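Local coordinates for 49 protein (Murid herpesvirus 4, PDB 6A4V) that interacts with the host poly(ADP-ribose) polymerase 1 and thereby probably facilitates replication of this gammaherpesvirus, at residues F39-V47 and F238-L249. Numbering follows the deposited sequence.
Sequences FYYPSLESV and FLLDSLVAFNAL
A water molecule bridges P42 and S242, donating to P42 O at 2.7 Å and lying 3.0 Å from S242 OG. With no direct hydrogen bond between 39-47 and 238-249, this water supplies a polar link between them, and it illustrates how a bent chain leading into a helix can lie along another helix mainly through aromatic and aliphatic side chains. S242 OG also approaches Y41 CB at 3.5 Å, at the root of a tyrosine whose ring stands over the first turn of 238-249. The Y41 ring is folded back over its own backbone (chi1 56°), tucked against both the N and the carbonyl side; one ring face then receives F238 O, while the hydroxyl lies 3.3 Å from F238 CB and hydrogen-bonds to F189 O. L239 serves Y40 with both methyls: CD1 touches the Y40 carbonyl oxygen, and CD2 makes an off-centre CH-pi contact 4.3 Å from the ring centroid. Beyond that ring, Y40 OH is hydrogen-bonded to E86.

F246 dominates the other end. L44 CD2 covers one face of its ring, 4.1 Å from the centroid and 25° off the normal, and the same methyl meets L249 CD2 at 3.6 Å. V47 CG2 instead comes to the ring edge, 3.5 Å from F246 CE1, and P42 O also lies at the edge, beside CE2. The helix that supplies L44 and V47 starts from S43, an N-cap whose OG accepts from S46 N, while S46 OG returns a bond to S43 O.

Y40 and Y41 both pair with M192 of strand 192-193 in a classic beta bulge. L79 of helix 61-85 packs against both Y41 and L239, and L83 against L239; from P42 onward the chain runs along helix 238-262 into helix 44-57.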
ATOM      1  N   PHE B  39       4.131  -5.252 -10.475  1.00 49.97           N
ATOM      2  CA  PHE B  39       5.058  -4.460 -11.213  1.00 43.04           C
ATOM      3  C   PHE B  39       5.495  -3.274 -10.382  1.00 35.88           C
ATOM      4  O   PHE B  39       4.753  -2.752  -9.547  1.00 42.55           O
ATOM      5  CB  PHE B  39       4.448  -4.033 -12.534  1.00 44.52           C
ATOM      6  CG  PHE B  39       4.352  -5.144 -13.552  1.00 48.57           C
ATOM      7  CD1 PHE B  39       5.478  -5.576 -14.236  1.00 45.71           C
ATOM      8  CD2 PHE B  39       3.132  -5.747 -13.824  1.00 53.02           C
ATOM      9  CE1 PHE B  39       5.397  -6.634 -15.125  1.00 50.10           C
ATOM     10  CE2 PHE B  39       3.044  -6.764 -14.763  1.00 56.73           C
ATOM     11  CZ  PHE B  39       4.174  -7.182 -15.438  1.00 51.72           C
ATOM     12  N   TYR B  40       6.766  -2.965 -10.529  1.00 28.23           N
ATOM     13  CA  TYR B  40       7.277  -1.720 -10.058  1.00 37.16           C
ATOM     14  C   TYR B  40       6.563  -0.675 -10.923  1.00 33.50           C
ATOM     15  O   TYR B  40       6.087   0.307 -10.427  1.00 35.45           O
ATOM     16  CB  TYR B  40       8.813  -1.731 -10.134  1.00 35.76           C
ATOM     17  CG  TYR B  40       9.528  -0.649  -9.357  1.00 32.50           C
ATOM     18  CD1 TYR B  40       9.341  -0.519  -7.996  1.00 30.28           C
ATOM     19  CD2 TYR B  40      10.534   0.111  -9.947  1.00 31.73           C
ATOM     20  CE1 TYR B  40       9.994   0.473  -7.277  1.00 28.43           C
ATOM     21  CE2 TYR B  40      11.247   1.059  -9.234  1.00 34.12           C
ATOM     22  CZ  TYR B  40      10.956   1.250  -7.892  1.00 34.22           C
ATOM     23  OH  TYR B  40      11.566   2.234  -7.200  1.00 31.06           O
ATOM     24  N   TYR B  41       6.520  -0.938 -12.233  1.00 36.75           N
ATOM     25  CA  TYR B  41       5.597  -0.312 -13.114  1.00 35.08           C
ATOM     26  C   TYR B  41       5.329  -1.265 -14.262  1.00 38.23           C
ATOM     27  O   TYR B  41       6.236  -1.961 -14.701  1.00 35.43           O
ATOM     28  CB  TYR B  41       6.139   1.029 -13.649  1.00 30.99           C
ATOM     29  CG  TYR B  41       7.479   0.988 -14.342  1.00 37.38           C
ATOM     30  CD1 TYR B  41       7.559   0.825 -15.726  1.00 38.27           C
ATOM     31  CD2 TYR B  41       8.667   1.162 -13.636  1.00 38.86           C
ATOM     32  CE1 TYR B  41       8.775   0.765 -16.381  1.00 40.00           C
ATOM     33  CE2 TYR B  41       9.898   1.088 -14.267  1.00 39.77           C
ATOM     34  CZ  TYR B  41       9.936   0.906 -15.646  1.00 43.04           C
ATOM     35  OH  TYR B  41      11.100   0.868 -16.315  1.00 39.48           O
ATOM     36  N   PRO B  42       4.118  -1.190 -14.847  1.00 40.27           N
ATOM     37  CA  PRO B  42       3.776  -1.908 -16.073  1.00 33.00           C
ATOM     38  C   PRO B  42       4.181  -1.145 -17.328  1.00 37.21           C
ATOM     39  O   PRO B  42       4.442   0.101 -17.274  1.00 33.62           O
ATOM     40  CB  PRO B  42       2.244  -1.945 -15.896  1.00 31.55           C
ATOM     41  CG  PRO B  42       1.918  -0.597 -15.341  1.00 36.07           C
ATOM     42  CD  PRO B  42       3.046  -0.272 -14.398  1.00 32.77           C
ATOM     43  N   SER B  43       4.194  -1.839 -18.465  1.00 38.78           N
ATOM     44  CA  SER B  43       4.421  -1.200 -19.776  1.00 42.14           C
ATOM     45  C   SER B  43       3.125  -0.538 -20.261  1.00 41.30           C
ATOM     46  O   SER B  43       2.041  -1.151 -20.116  1.00 38.93           O
ATOM     47  CB  SER B  43       4.832  -2.256 -20.791  1.00 43.74           C
ATOM     48  OG  SER B  43       3.914  -3.357 -20.701  1.00 46.29           O
ATOM     49  N   LEU B  44       3.210   0.620 -20.921  1.00 46.42           N
ATOM     50  CA  LEU B  44       2.020   1.167 -21.676  1.00 50.77           C
ATOM     51  C   LEU B  44       1.450   0.074 -22.586  1.00 58.38           C
ATOM     52  O   LEU B  44       0.230  -0.054 -22.747  1.00 47.62           O
ATOM     53  CB  LEU B  44       2.375   2.400 -22.510  1.00 55.94           C
ATOM     54  CG  LEU B  44       2.593   3.693 -21.724  1.00 81.12           C
ATOM     55  CD1 LEU B  44       3.353   4.723 -22.551  1.00 90.81           C
ATOM     56  CD2 LEU B  44       1.283   4.282 -21.231  1.00 85.15           C
ATOM     57  N   GLU B  45       2.350  -0.714 -23.169  1.00 61.94           N
ATOM     58  CA  GLU B  45       2.001  -1.692 -24.168  1.00 68.31           C
ATOM     59  C   GLU B  45       0.958  -2.651 -23.586  1.00 64.08           C
ATOM     60  O   GLU B  45      -0.113  -2.829 -24.166  1.00 60.33           O
ATOM     61  CB  GLU B  45       3.268  -2.391 -24.675  1.00 83.06           C
ATOM     62  CG  GLU B  45       4.261  -1.451 -25.376  1.00 97.37           C
ATOM     63  CD  GLU B  45       3.861  -0.808 -26.710  1.00 94.82           C
ATOM     64  OE1 GLU B  45       2.737  -0.256 -26.819  1.00 89.42           O
ATOM     65  OE2 GLU B  45       4.694  -0.834 -27.649  1.00 92.01           O
ATOM     66  N   SER B  46       1.257  -3.229 -22.423  1.00 56.95           N
ATOM     67  CA  SER B  46       0.287  -4.099 -21.722  1.00 57.39           C
ATOM     68  C   SER B  46      -1.051  -3.378 -21.467  1.00 53.08           C
ATOM     69  O   SER B  46      -2.096  -3.990 -21.540  1.00 72.33           O
ATOM     70  CB  SER B  46       0.865  -4.632 -20.431  1.00 61.19           C
ATOM     71  OG  SER B  46       0.978  -3.605 -19.435  1.00 67.05           O
ATOM     72  N   VAL B  47      -1.016  -2.104 -21.071  1.00 56.82           N
ATOM     73  CA  VAL B  47      -2.238  -1.399 -20.629  1.00 57.09           C
ATOM     74  C   VAL B  47      -3.103  -1.111 -21.862  1.00 54.21           C
ATOM     75  O   VAL B  47      -4.330  -1.210 -21.867  1.00 46.90           O
ATOM     76  CB  VAL B  47      -1.896  -0.093 -19.885  1.00 51.87           C
ATOM     77  CG1 VAL B  47      -3.146   0.669 -19.494  1.00 50.44           C
ATOM     78  CG2 VAL B  47      -1.002  -0.332 -18.673  1.00 48.01           C
ATOM     79  N   PHE B 238      13.090   5.827 -14.393  1.00 29.51           N
ATOM     80  CA  PHE B 238      11.981   5.179 -15.207  1.00 34.12           C
ATOM     81  C   PHE B 238      10.673   5.133 -14.399  1.00 33.30           C
ATOM     82  O   PHE B 238       9.649   5.342 -14.952  1.00 43.30           O
ATOM     83  CB  PHE B 238      12.382   3.801 -15.749  1.00 40.16           C
ATOM     84  CG  PHE B 238      13.565   3.768 -16.717  1.00 36.95           C
ATOM     85  CD1 PHE B 238      13.867   4.834 -17.555  1.00 42.15           C
ATOM     86  CD2 PHE B 238      14.391   2.653 -16.787  1.00 42.81           C
ATOM     87  CE1 PHE B 238      14.960   4.786 -18.427  1.00 46.05           C
ATOM     88  CE2 PHE B 238      15.449   2.573 -17.703  1.00 41.68           C
ATOM     89  CZ  PHE B 238      15.746   3.646 -18.500  1.00 45.24           C
ATOM     90  N   LEU B 239      10.696   4.984 -13.066  1.00 36.83           N
ATOM     91  CA  LEU B 239       9.385   4.923 -12.358  1.00 32.30           C
ATOM     92  C   LEU B 239       8.676   6.280 -12.453  1.00 30.27           C
ATOM     93  O   LEU B 239       7.427   6.335 -12.725  1.00 36.35           O
ATOM     94  CB  LEU B 239       9.574   4.434 -10.922  1.00 33.87           C
ATOM     95  CG  LEU B 239       8.399   4.621  -9.964  1.00 30.99           C
ATOM     96  CD1 LEU B 239       7.215   3.774 -10.364  1.00 37.96           C
ATOM     97  CD2 LEU B 239       8.823   4.291  -8.555  1.00 36.30           C
ATOM     98  N   LEU B 240       9.402   7.362 -12.189  1.00 31.04           N
ATOM     99  CA  LEU B 240       8.785   8.785 -12.384  1.00 34.03           C
ATOM    100  C   LEU B 240       8.225   8.983 -13.792  1.00 35.39           C
ATOM    101  O   LEU B 240       7.066   9.381 -13.930  1.00 40.22           O
ATOM    102  CB  LEU B 240       9.816   9.847 -12.041  1.00 28.52           C
ATOM    103  CG  LEU B 240       9.497  11.341 -12.303  1.00 30.23           C
ATOM    104  CD1 LEU B 240       8.339  11.846 -11.484  1.00 27.97           C
ATOM    105  CD2 LEU B 240      10.754  12.149 -11.952  1.00 25.72           C
ATOM    106  N   ASP B 241       9.002   8.634 -14.813  1.00 37.32           N
ATOM    107  CA  ASP B 241       8.516   8.701 -16.179  1.00 33.75           C
ATOM    108  C   ASP B 241       7.171   7.991 -16.293  1.00 37.27           C
ATOM    109  O   ASP B 241       6.207   8.462 -16.897  1.00 42.80           O
ATOM    110  CB  ASP B 241       9.444   8.033 -17.187  1.00 37.28           C
ATOM    111  CG  ASP B 241      10.706   8.838 -17.470  1.00 51.85           C
ATOM    112  OD1 ASP B 241      10.744  10.028 -17.069  1.00 43.39           O
ATOM    113  OD2 ASP B 241      11.644   8.263 -18.079  1.00 57.01           O
ATOM    114  N   SER B 242       7.122   6.801 -15.744  1.00 30.18           N
ATOM    115  CA  SER B 242       6.039   5.986 -16.081  1.00 35.24           C
ATOM    116  C   SER B 242       4.814   6.551 -15.351  1.00 30.64           C
ATOM    117  O   SER B 242       3.738   6.509 -15.887  1.00 40.10           O
ATOM    118  CB  SER B 242       6.376   4.529 -15.800  1.00 30.68           C
ATOM    119  OG  SER B 242       5.221   3.819 -15.569  1.00 35.59           O
ATOM    120  N   LEU B 243       5.040   7.122 -14.165  1.00 34.92           N
ATOM    121  CA  LEU B 243       4.033   7.756 -13.288  1.00 34.31           C
ATOM    122  C   LEU B 243       3.467   8.974 -13.995  1.00 34.21           C
ATOM    123  O   LEU B 243       2.235   9.180 -14.001  1.00 30.19           O
ATOM    124  CB  LEU B 243       4.671   8.184 -11.940  1.00 33.42           C
ATOM    125  CG  LEU B 243       3.725   8.678 -10.860  1.00 37.08           C
ATOM    126  CD1 LEU B 243       4.300   8.414  -9.497  1.00 42.54           C
ATOM    127  CD2 LEU B 243       3.394  10.175 -10.967  1.00 36.89           C
ATOM    128  N   VAL B 244       4.358   9.765 -14.603  1.00 28.94           N
ATOM    129  CA  VAL B 244       3.881  10.938 -15.391  1.00 30.63           C
ATOM    130  C   VAL B 244       2.990  10.505 -16.560  1.00 31.01           C
ATOM    131  O   VAL B 244       1.892  11.034 -16.736  1.00 26.56           O
ATOM    132  CB  VAL B 244       5.056  11.806 -15.850  1.00 31.01           C
ATOM    133  CG1 VAL B 244       4.568  12.835 -16.809  1.00 32.81           C
ATOM    134  CG2 VAL B 244       5.742  12.452 -14.635  1.00 29.44           C
ATOM    135  N   ALA B 245       3.472   9.581 -17.401  1.00 28.41           N
ATOM    136  CA  ALA B 245       2.664   9.097 -18.536  1.00 27.02           C
ATOM    137  C   ALA B 245       1.336   8.613 -18.007  1.00 29.79           C
ATOM    138  O   ALA B 245       0.267   8.968 -18.499  1.00 33.51           O
ATOM    139  CB  ALA B 245       3.341   7.959 -19.276  1.00 27.14           C
ATOM    140  N   PHE B 246       1.378   7.758 -16.989  1.00 34.15           N
ATOM    141  CA  PHE B 246       0.118   7.114 -16.605  1.00 29.30           C
ATOM    142  C   PHE B 246      -0.843   8.131 -15.951  1.00 26.13           C
ATOM    143  O   PHE B 246      -2.117   8.040 -16.103  1.00 22.66           O
ATOM    144  CB  PHE B 246       0.444   5.904 -15.754  1.00 30.83           C
ATOM    145  CG  PHE B 246       0.789   4.666 -16.528  1.00 32.47           C
ATOM    146  CD1 PHE B 246      -0.192   4.000 -17.236  1.00 34.93           C
ATOM    147  CD2 PHE B 246       2.048   4.107 -16.425  1.00 40.97           C
ATOM    148  CE1 PHE B 246       0.107   2.849 -17.927  1.00 40.23           C
ATOM    149  CE2 PHE B 246       2.350   2.945 -17.101  1.00 48.21           C
ATOM    150  CZ  PHE B 246       1.376   2.309 -17.844  1.00 44.85           C
ATOM    151  N   ASN B 247      -0.261   9.143 -15.288  1.00 24.68           N
ATOM    152  CA  ASN B 247      -1.048  10.251 -14.703  1.00 30.65           C
ATOM    153  C   ASN B 247      -1.736  11.048 -15.828  1.00 29.26           C
ATOM    154  O   ASN B 247      -2.911  11.380 -15.749  1.00 34.86           O
ATOM    155  CB  ASN B 247      -0.262  11.102 -13.675  1.00 27.96           C
ATOM    156  CG  ASN B 247      -0.216  10.477 -12.285  1.00 32.74           C
ATOM    157  OD1 ASN B 247      -1.156  10.560 -11.515  1.00 31.96           O
ATOM    158  ND2 ASN B 247       0.830   9.734 -11.992  1.00 42.07           N
ATOM    159  N   ALA B 248      -1.001  11.458 -16.846  1.00 36.23           N
ATOM    160  CA  ALA B 248      -1.581  12.062 -18.129  1.00 30.14           C
ATOM    161  C   ALA B 248      -2.716  11.196 -18.683  1.00 28.06           C
ATOM    162  O   ALA B 248      -3.907  11.565 -18.867  1.00 34.79           O
ATOM    163  CB  ALA B 248      -0.454  12.092 -19.094  1.00 29.64           C
ATOM    164  N   LEU B 249      -2.377   9.936 -18.821  1.00 25.01           N
ATOM    165  CA  LEU B 249      -3.232   9.047 -19.485  1.00 27.98           C
ATOM    166  C   LEU B 249      -4.499   8.961 -18.655  1.00 25.85           C
ATOM    167  O   LEU B 249      -5.519   8.909 -19.221  1.00 33.02           O
ATOM    168  CB  LEU B 249      -2.488   7.732 -19.676  1.00 29.06           C
ATOM    169  CG  LEU B 249      -2.987   6.753 -20.738  1.00 41.62           C
ATOM    170  CD1 LEU B 249      -3.117   7.395 -22.108  1.00 42.59           C
ATOM    171  CD2 LEU B 249      -2.050   5.531 -20.801  1.00 35.69           C
TER
HETATM  172  O   HOH W   1       5.487   2.378 -18.225  1.00 29.78           O